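Local coordinates for protein DYNE7 (Micromonospora chersina, PDB 2XEM) that probably acts as a hot-dog fold thioesterase in the biosynthesis of the enediyne antitumour agent dynemicin, and binds a conjugated polyene ketone, at residues A46-G51 / L142-V147. Sequence-based numbering, arbitrary orientation.
Sequences ADHAPG and LSRYAV
The imidazole of H48 meets R144 and Y145 through its two nitrogens. ND1 of H48 lies 3.2 Å from NH2 of R144, at the edge of the guanidinium and near its plane; the two flat groups are turned 75° apart, so the arginine presents an edge rather than stacking on the ring. Across the ring, NE2 of H48 comes to 3.3 Å from the Y145 hydroxyl OH. The aromatic rings of H48 and Y145 are inclined at 48°, with centroids 5.9 Å apart, an oblique arrangement.

A water ties the same arginine to the backbone, accepting from R144 NH2 at 2.8 Å and donating to H48 O at 3.2 Å. R144 gets there by a bend at chi3 (-60°), which swings the guanidinium round to H48. Behind the contact, the type I turn S143-A146 begins near the end of helix 136-143. Y145 N donates to L142 O at 2.9 Å, and the side chains of R144 and Y145 both set out toward the segment of H48. Backbone bonds from Y145 to L87 join this turn to strand 80-91. In the other segment, H48 is the last residue of helix 32-48, and CB of D47 lies above one face of its imidazole, offset toward the rim, while the rings of F44 and Y11 also meet it.

With an alanine in place of H48, R144 NH2 and Y145 OH would probably lose their imidazole neighbour and the guanidinium would be freer to turn. The contact thus joins the end of the long hot-dog helix to the C-terminal turn by polar groups and one water; by itself, the nearby guanidinium would be expected to disfavour a protonated H48, although the carboxylate of D47 is also near.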
ATOM      1  N   ALA D  46      15.363  -2.218  15.132  1.00 27.00           N
ATOM      2  CA  ALA D  46      15.226  -1.113  16.102  1.00 26.97           C
ATOM      3  C   ALA D  46      15.351  -1.604  17.567  1.00 30.24           C
ATOM      4  O   ALA D  46      15.951  -0.917  18.405  1.00 29.55           O
ATOM      5  CB  ALA D  46      13.911  -0.357  15.883  1.00 26.87           C
ATOM      6  N   ASP D  47      14.827  -2.800  17.859  1.00 24.78           N
ATOM      7  CA  ASP D  47      14.850  -3.377  19.199  1.00 25.06           C
ATOM      8  C   ASP D  47      16.193  -3.997  19.564  1.00 32.12           C
ATOM      9  O   ASP D  47      16.624  -3.876  20.703  1.00 33.78           O
ATOM     10  CB  ASP D  47      13.751  -4.451  19.341  1.00 25.56           C
ATOM     11  CG  ASP D  47      12.341  -3.916  19.443  1.00 35.40           C
ATOM     12  OD1 ASP D  47      12.179  -2.718  19.773  1.00 35.65           O
ATOM     13  OD2 ASP D  47      11.396  -4.693  19.191  1.00 43.91           O
ATOM     14  N   HIS D  48      16.858  -4.673  18.614  1.00 28.90           N
ATOM     15  CA  HIS D  48      17.938  -5.609  18.964  1.00 28.70           C
ATOM     16  C   HIS D  48      19.238  -5.374  18.213  1.00 31.33           C
ATOM     17  O   HIS D  48      20.256  -5.943  18.574  1.00 29.41           O
ATOM     18  CB  HIS D  48      17.451  -7.081  18.816  1.00 28.68           C
ATOM     19  CG  HIS D  48      16.300  -7.411  19.713  1.00 32.71           C
ATOM     20  ND1 HIS D  48      16.392  -7.272  21.092  1.00 35.85           N
ATOM     21  CD2 HIS D  48      15.052  -7.825  19.403  1.00 34.11           C
ATOM     22  CE1 HIS D  48      15.209  -7.621  21.570  1.00 35.36           C
ATOM     23  NE2 HIS D  48      14.369  -7.961  20.591  1.00 34.69           N
ATOM     24  N   ALA D  49      19.200  -4.578  17.143  1.00 29.18           N
ATOM     25  CA  ALA D  49      20.392  -4.262  16.367  1.00 28.84           C
ATOM     26  C   ALA D  49      20.381  -2.775  15.947  1.00 31.14           C
ATOM     27  O   ALA D  49      20.477  -2.484  14.753  1.00 29.78           O
ATOM     28  CB  ALA D  49      20.491  -5.196  15.154  1.00 28.98           C
ATOM     29  N   PRO D  50      20.256  -1.810  16.909  1.00 29.46           N
ATOM     30  CA  PRO D  50      20.099  -0.394  16.513  1.00 29.53           C
ATOM     31  C   PRO D  50      21.256   0.203  15.713  1.00 32.35           C
ATOM     32  O   PRO D  50      21.029   1.142  14.964  1.00 32.52           O
ATOM     33  CB  PRO D  50      19.906   0.330  17.862  1.00 31.93           C
ATOM     34  CG  PRO D  50      20.597  -0.533  18.858  1.00 35.56           C
ATOM     35  CD  PRO D  50      20.293  -1.934  18.389  1.00 30.80           C
ATOM     36  N   GLY D  51      22.477  -0.314  15.895  1.00 29.42           N
ATOM     37  CA  GLY D  51      23.643   0.102  15.116  1.00 29.85           C
ATOM     38  C   GLY D  51      23.466  -0.212  13.644  1.00 37.92           C
ATOM     39  O   GLY D  51      23.832   0.601  12.790  1.00 40.57           O
ATOM     40  N   LEU D 142      20.104 -11.982  15.850  1.00 24.57           N
ATOM     41  CA  LEU D 142      19.336 -13.084  15.225  1.00 24.37           C
ATOM     42  C   LEU D 142      19.589 -14.446  15.868  1.00 27.52           C
ATOM     43  O   LEU D 142      18.662 -15.242  15.956  1.00 25.34           O
ATOM     44  CB  LEU D 142      19.623 -13.196  13.736  1.00 24.65           C
ATOM     45  CG  LEU D 142      19.115 -12.105  12.813  1.00 28.15           C
ATOM     46  CD1 LEU D 142      19.868 -12.179  11.524  1.00 27.57           C
ATOM     47  CD2 LEU D 142      17.588 -12.210  12.580  1.00 28.65           C
ATOM     48  N   SER D 143      20.831 -14.717  16.333  1.00 25.51           N
ATOM     49  CA  SER D 143      21.174 -16.014  16.917  1.00 26.61           C
ATOM     50  C   SER D 143      20.394 -16.328  18.190  1.00 29.80           C
ATOM     51  O   SER D 143      20.240 -17.490  18.530  1.00 30.13           O
ATOM     52  CB  SER D 143      22.679 -16.139  17.116  1.00 33.90           C
ATOM     53  OG  SER D 143      23.288 -16.080  15.837  1.00 44.75           O
ATOM     54  N   ARG D 144      19.828 -15.320  18.839  1.00 26.39           N
ATOM     55  CA  ARG D 144      18.973 -15.519  20.025  1.00 26.92           C
ATOM     56  C   ARG D 144      17.618 -16.138  19.673  1.00 28.87           C
ATOM     57  O   ARG D 144      16.932 -16.648  20.555  1.00 27.60           O
ATOM     58  CB  ARG D 144      18.786 -14.207  20.797  1.00 29.01           C
ATOM     59  CG  ARG D 144      20.111 -13.632  21.314  1.00 40.17           C
ATOM     60  CD  ARG D 144      19.944 -12.623  22.445  1.00 51.14           C
ATOM     61  NE  ARG D 144      19.145 -11.457  22.047  1.00 60.59           N
ATOM     62  CZ  ARG D 144      19.645 -10.326  21.564  1.00 79.92           C
ATOM     63  NH1 ARG D 144      20.956 -10.184  21.409  1.00 67.53           N
ATOM     64  NH2 ARG D 144      18.841  -9.325  21.237  1.00 71.48           N
ATOM     65  N   TYR D 145      17.238 -16.099  18.375  1.00 25.27           N
ATOM     66  CA  TYR D 145      15.966 -16.634  17.879  1.00 25.32           C
ATOM     67  C   TYR D 145      16.170 -17.757  16.856  1.00 27.19           C
ATOM     68  O   TYR D 145      15.326 -17.929  15.967  1.00 26.67           O
ATOM     69  CB  TYR D 145      15.098 -15.496  17.285  1.00 24.69           C
ATOM     70  CG  TYR D 145      14.873 -14.365  18.266  1.00 27.12           C
ATOM     71  CD1 TYR D 145      13.876 -14.443  19.238  1.00 29.39           C
ATOM     72  CD2 TYR D 145      15.715 -13.263  18.289  1.00 27.38           C
ATOM     73  CE1 TYR D 145      13.675 -13.412  20.154  1.00 28.50           C
ATOM     74  CE2 TYR D 145      15.531 -12.232  19.210  1.00 28.61           C
ATOM     75  CZ  TYR D 145      14.504 -12.303  20.129  1.00 37.81           C
ATOM     76  OH  TYR D 145      14.339 -11.266  21.017  1.00 45.16           O
ATOM     77  N   ALA D 146      17.297 -18.472  16.947  1.00 24.17           N
ATOM     78  CA  ALA D 146      17.608 -19.582  16.041  1.00 25.35           C
ATOM     79  C   ALA D 146      16.638 -20.765  16.165  1.00 30.00           C
ATOM     80  O   ALA D 146      16.346 -21.245  17.268  1.00 29.13           O
ATOM     81  CB  ALA D 146      19.050 -20.064  16.220  1.00 26.55           C
ATOM     82  N   VAL D 147      16.147 -21.224  15.007  1.00 27.23           N
ATOM     83  CA  VAL D 147      15.391 -22.475  14.876  1.00 27.84           C
ATOM     84  C   VAL D 147      16.349 -23.612  15.258  1.00 32.07           C
ATOM     85  O   VAL D 147      17.505 -23.563  14.866  1.00 31.88           O
ATOM     86  CB  VAL D 147      14.816 -22.604  13.428  1.00 30.38           C
ATOM     87  CG1 VAL D 147      14.348 -24.030  13.106  1.00 30.23           C
ATOM     88  CG2 VAL D 147      13.687 -21.607  13.213  1.00 28.78           C
TER
HETATM   89  O   HOH W   1      20.044  -6.845  21.586  1.00 70.96           O